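Local structure of beta-xylosidase (Uncultured organism, 4MLG) at residues K233-Y238 against G314-I319. The protein probably hydrolyses xylo-oligosaccharides to release xylose from their non-reducing ends, as a beta-xylosidase of glycoside hydrolase family 43. Numbering follows the deposited sequence.
Sequences KYYFSY and GSIQPI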
loop_
_atom_site.group_PDB
_atom_site.type_symbol
_atom_site.label_atom_id
_atom_site.label_comp_id
_atom_site.label_asym_id
_atom_site.label_seq_id
_atom_site.Cartn_x
_atom_site.Cartn_y
_atom_site.Cartn_z
ATOM N N LYS A 233 -16.966 32.655 -1.910
ATOM C CA LYS A 233 -16.094 32.103 -2.940
ATOM C C LYS A 233 -15.080 31.127 -2.344
ATOM O O LYS A 233 -14.625 31.306 -1.214
ATOM C CB LYS A 233 -15.375 33.230 -3.685
ATOM C CG LYS A 233 -14.961 32.876 -5.104
ATOM C CD LYS A 233 -14.172 34.005 -5.748
ATOM C CE LYS A 233 -14.941 35.316 -5.713
ATOM N NZ LYS A 233 -14.154 36.438 -6.297
ATOM N N TYR A 234 -14.736 30.092 -3.105
ATOM C CA TYR A 234 -13.749 29.111 -2.664
ATOM C C TYR A 234 -12.336 29.528 -3.061
ATOM O O TYR A 234 -12.125 30.106 -4.127
ATOM C CB TYR A 234 -14.062 27.728 -3.242
ATOM C CG TYR A 234 -15.229 27.024 -2.587
ATOM C CD1 TYR A 234 -15.024 26.098 -1.574
ATOM C CD2 TYR A 234 -16.534 27.281 -2.986
ATOM C CE1 TYR A 234 -16.087 25.448 -0.973
ATOM C CE2 TYR A 234 -17.603 26.637 -2.390
ATOM C CZ TYR A 234 -17.374 25.722 -1.386
ATOM O OH TYR A 234 -18.433 25.077 -0.789
ATOM N N TYR A 235 -11.372 29.231 -2.197
ATOM C CA TYR A 235 -9.978 29.547 -2.478
ATOM C C TYR A 235 -9.088 28.330 -2.259
ATOM O O TYR A 235 -8.813 27.951 -1.122
ATOM C CB TYR A 235 -9.495 30.702 -1.597
ATOM C CG TYR A 235 -10.100 32.048 -1.933
ATOM C CD1 TYR A 235 -9.467 32.914 -2.817
ATOM C CD2 TYR A 235 -11.297 32.458 -1.359
ATOM C CE1 TYR A 235 -10.014 34.148 -3.124
ATOM C CE2 TYR A 235 -11.851 33.689 -1.661
ATOM C CZ TYR A 235 -11.206 34.528 -2.543
ATOM O OH TYR A 235 -11.756 35.753 -2.844
ATOM N N PHE A 236 -8.641 27.719 -3.351
ATOM C CA PHE A 236 -7.713 26.601 -3.261
ATOM C C PHE A 236 -6.284 27.082 -3.471
ATOM O O PHE A 236 -5.885 27.406 -4.591
ATOM C CB PHE A 236 -8.062 25.518 -4.283
ATOM C CG PHE A 236 -7.127 24.341 -4.258
ATOM C CD1 PHE A 236 -7.253 23.361 -3.285
ATOM C CD2 PHE A 236 -6.121 24.217 -5.203
ATOM C CE1 PHE A 236 -6.393 22.276 -3.256
ATOM C CE2 PHE A 236 -5.256 23.135 -5.182
ATOM C CZ PHE A 236 -5.394 22.162 -4.206
ATOM N N SER A 237 -5.520 27.134 -2.387
ATOM C CA SER A 237 -4.126 27.549 -2.456
ATOM C C SER A 237 -3.200 26.342 -2.343
ATOM O O SER A 237 -3.601 25.285 -1.851
ATOM C CB SER A 237 -3.817 28.577 -1.369
ATOM O OG SER A 237 -4.134 28.074 -0.083
ATOM N N TYR A 238 -1.962 26.506 -2.802
ATOM C CA TYR A 238 -1.026 25.390 -2.889
ATOM C C TYR A 238 0.405 25.860 -3.123
ATOM O O TYR A 238 0.647 27.038 -3.384
ATOM C CB TYR A 238 -1.445 24.439 -4.013
ATOM C CG TYR A 238 -1.558 25.102 -5.370
ATOM C CD1 TYR A 238 -0.513 25.044 -6.283
ATOM C CD2 TYR A 238 -2.712 25.784 -5.737
ATOM C CE1 TYR A 238 -0.614 25.648 -7.521
ATOM C CE2 TYR A 238 -2.820 26.391 -6.972
ATOM C CZ TYR A 238 -1.769 26.319 -7.860
ATOM O OH TYR A 238 -1.874 26.922 -9.091
ATOM N N GLY A 314 -12.026 40.483 -4.829
ATOM C CA GLY A 314 -11.895 39.114 -4.361
ATOM C C GLY A 314 -10.474 38.582 -4.365
ATOM O O GLY A 314 -10.168 37.607 -3.678
ATOM N N SER A 315 -9.603 39.221 -5.140
ATOM C CA SER A 315 -8.215 38.785 -5.252
ATOM C C SER A 315 -7.450 38.973 -3.943
ATOM O O SER A 315 -7.848 39.764 -3.087
ATOM C CB SER A 315 -7.511 39.529 -6.389
ATOM O OG SER A 315 -7.477 40.925 -6.145
ATOM N N ILE A 316 -6.351 38.238 -3.796
ATOM C CA ILE A 316 -5.521 38.318 -2.598
ATOM C C ILE A 316 -4.278 39.164 -2.857
ATOM O O ILE A 316 -3.574 38.957 -3.846
ATOM C CB ILE A 316 -5.077 36.915 -2.131
ATOM C CG1 ILE A 316 -6.279 35.976 -2.026
ATOM C CG2 ILE A 316 -4.342 36.997 -0.801
ATOM C CD1 ILE A 316 -5.912 34.555 -1.646
ATOM N N GLN A 317 -4.011 40.118 -1.969
ATOM C CA GLN A 317 -2.812 40.942 -2.078
ATOM C C GLN A 317 -1.567 40.090 -1.849
ATOM O O GLN A 317 -1.415 39.482 -0.789
ATOM C CB GLN A 317 -2.852 42.106 -1.083
ATOM C CG GLN A 317 -3.940 43.132 -1.363
ATOM C CD GLN A 317 -3.940 44.276 -0.366
ATOM O OE1 GLN A 317 -3.233 44.238 0.642
ATOM N NE2 GLN A 317 -4.735 45.303 -0.646
ATOM N N PRO A 318 -0.674 40.042 -2.849
ATOM C CA PRO A 318 0.536 39.214 -2.787
ATOM C C PRO A 318 1.430 39.580 -1.604
ATOM O O PRO A 318 1.598 40.760 -1.303
ATOM C CB PRO A 318 1.242 39.524 -4.113
ATOM C CG PRO A 318 0.676 40.826 -4.561
ATOM C CD PRO A 318 -0.743 40.824 -4.094
ATOM N N ILE A 319 1.982 38.570 -0.939
ATOM C CA ILE A 319 2.867 38.789 0.200
ATOM C C ILE A 319 4.311 38.455 -0.169
ATOM O O ILE A 319 4.582 37.430 -0.796
ATOM C CB ILE A 319 2.431 37.958 1.424
ATOM C CG1 ILE A 319 1.015 38.347 1.854
ATOM C CG2 ILE A 319 3.400 38.149 2.577
ATOM C CD1 ILE A 319 0.522 37.600 3.072
#
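Strand 233-239, an inner strand of a propeller sheet, meets the loop that follows strand 302-308 mainly through Y235, which touches both G314 and I316. The joint is small, with 151 Å² buried in all, and the backbones stay well apart, the CA atoms of Y235 and S315 being 9.8 Å from each other. Y235 bridges this gap because its CG lies anti to the carbonyl carbon (chi1 -70°), which sends the ring out to the loop. There its OH donates a hydrogen bond to the carbonyl O of G314 at 2.6 Å. The acceptor sits at the edge of the ring, close to its plane, and the C=O...donor angle is 127°. The donor is tilted 19° from the carbonyl plane. Nearer the backbone on the same ring, CD1 lies 4.1 Å from CD1 of I316, an apolar contact made obliquely as the two side chains pass in opposite directions. A phenylalanine in place of Y235 would probably leave the G314 carbonyl without its hydroxyl donor and the loop tied less firmly to the strand at this point. K233 adds a looser approach, its NZ 4.0 Å from CA of G314. On the neighbouring strand 223-230, H228 meets the Y235 ring with the two planes nearly parallel. Y248, on strand 246-251, touches Y235, and its OH is hydrogen-bonded to the backbone N of I316, a second tie between sheet and loop. With the side chain of Y235 about 14 Å from the bound calcium ion, the arrangement is structural packing of a C-terminal loop against a blade of the five-bladed beta-propeller characteristic of family 43.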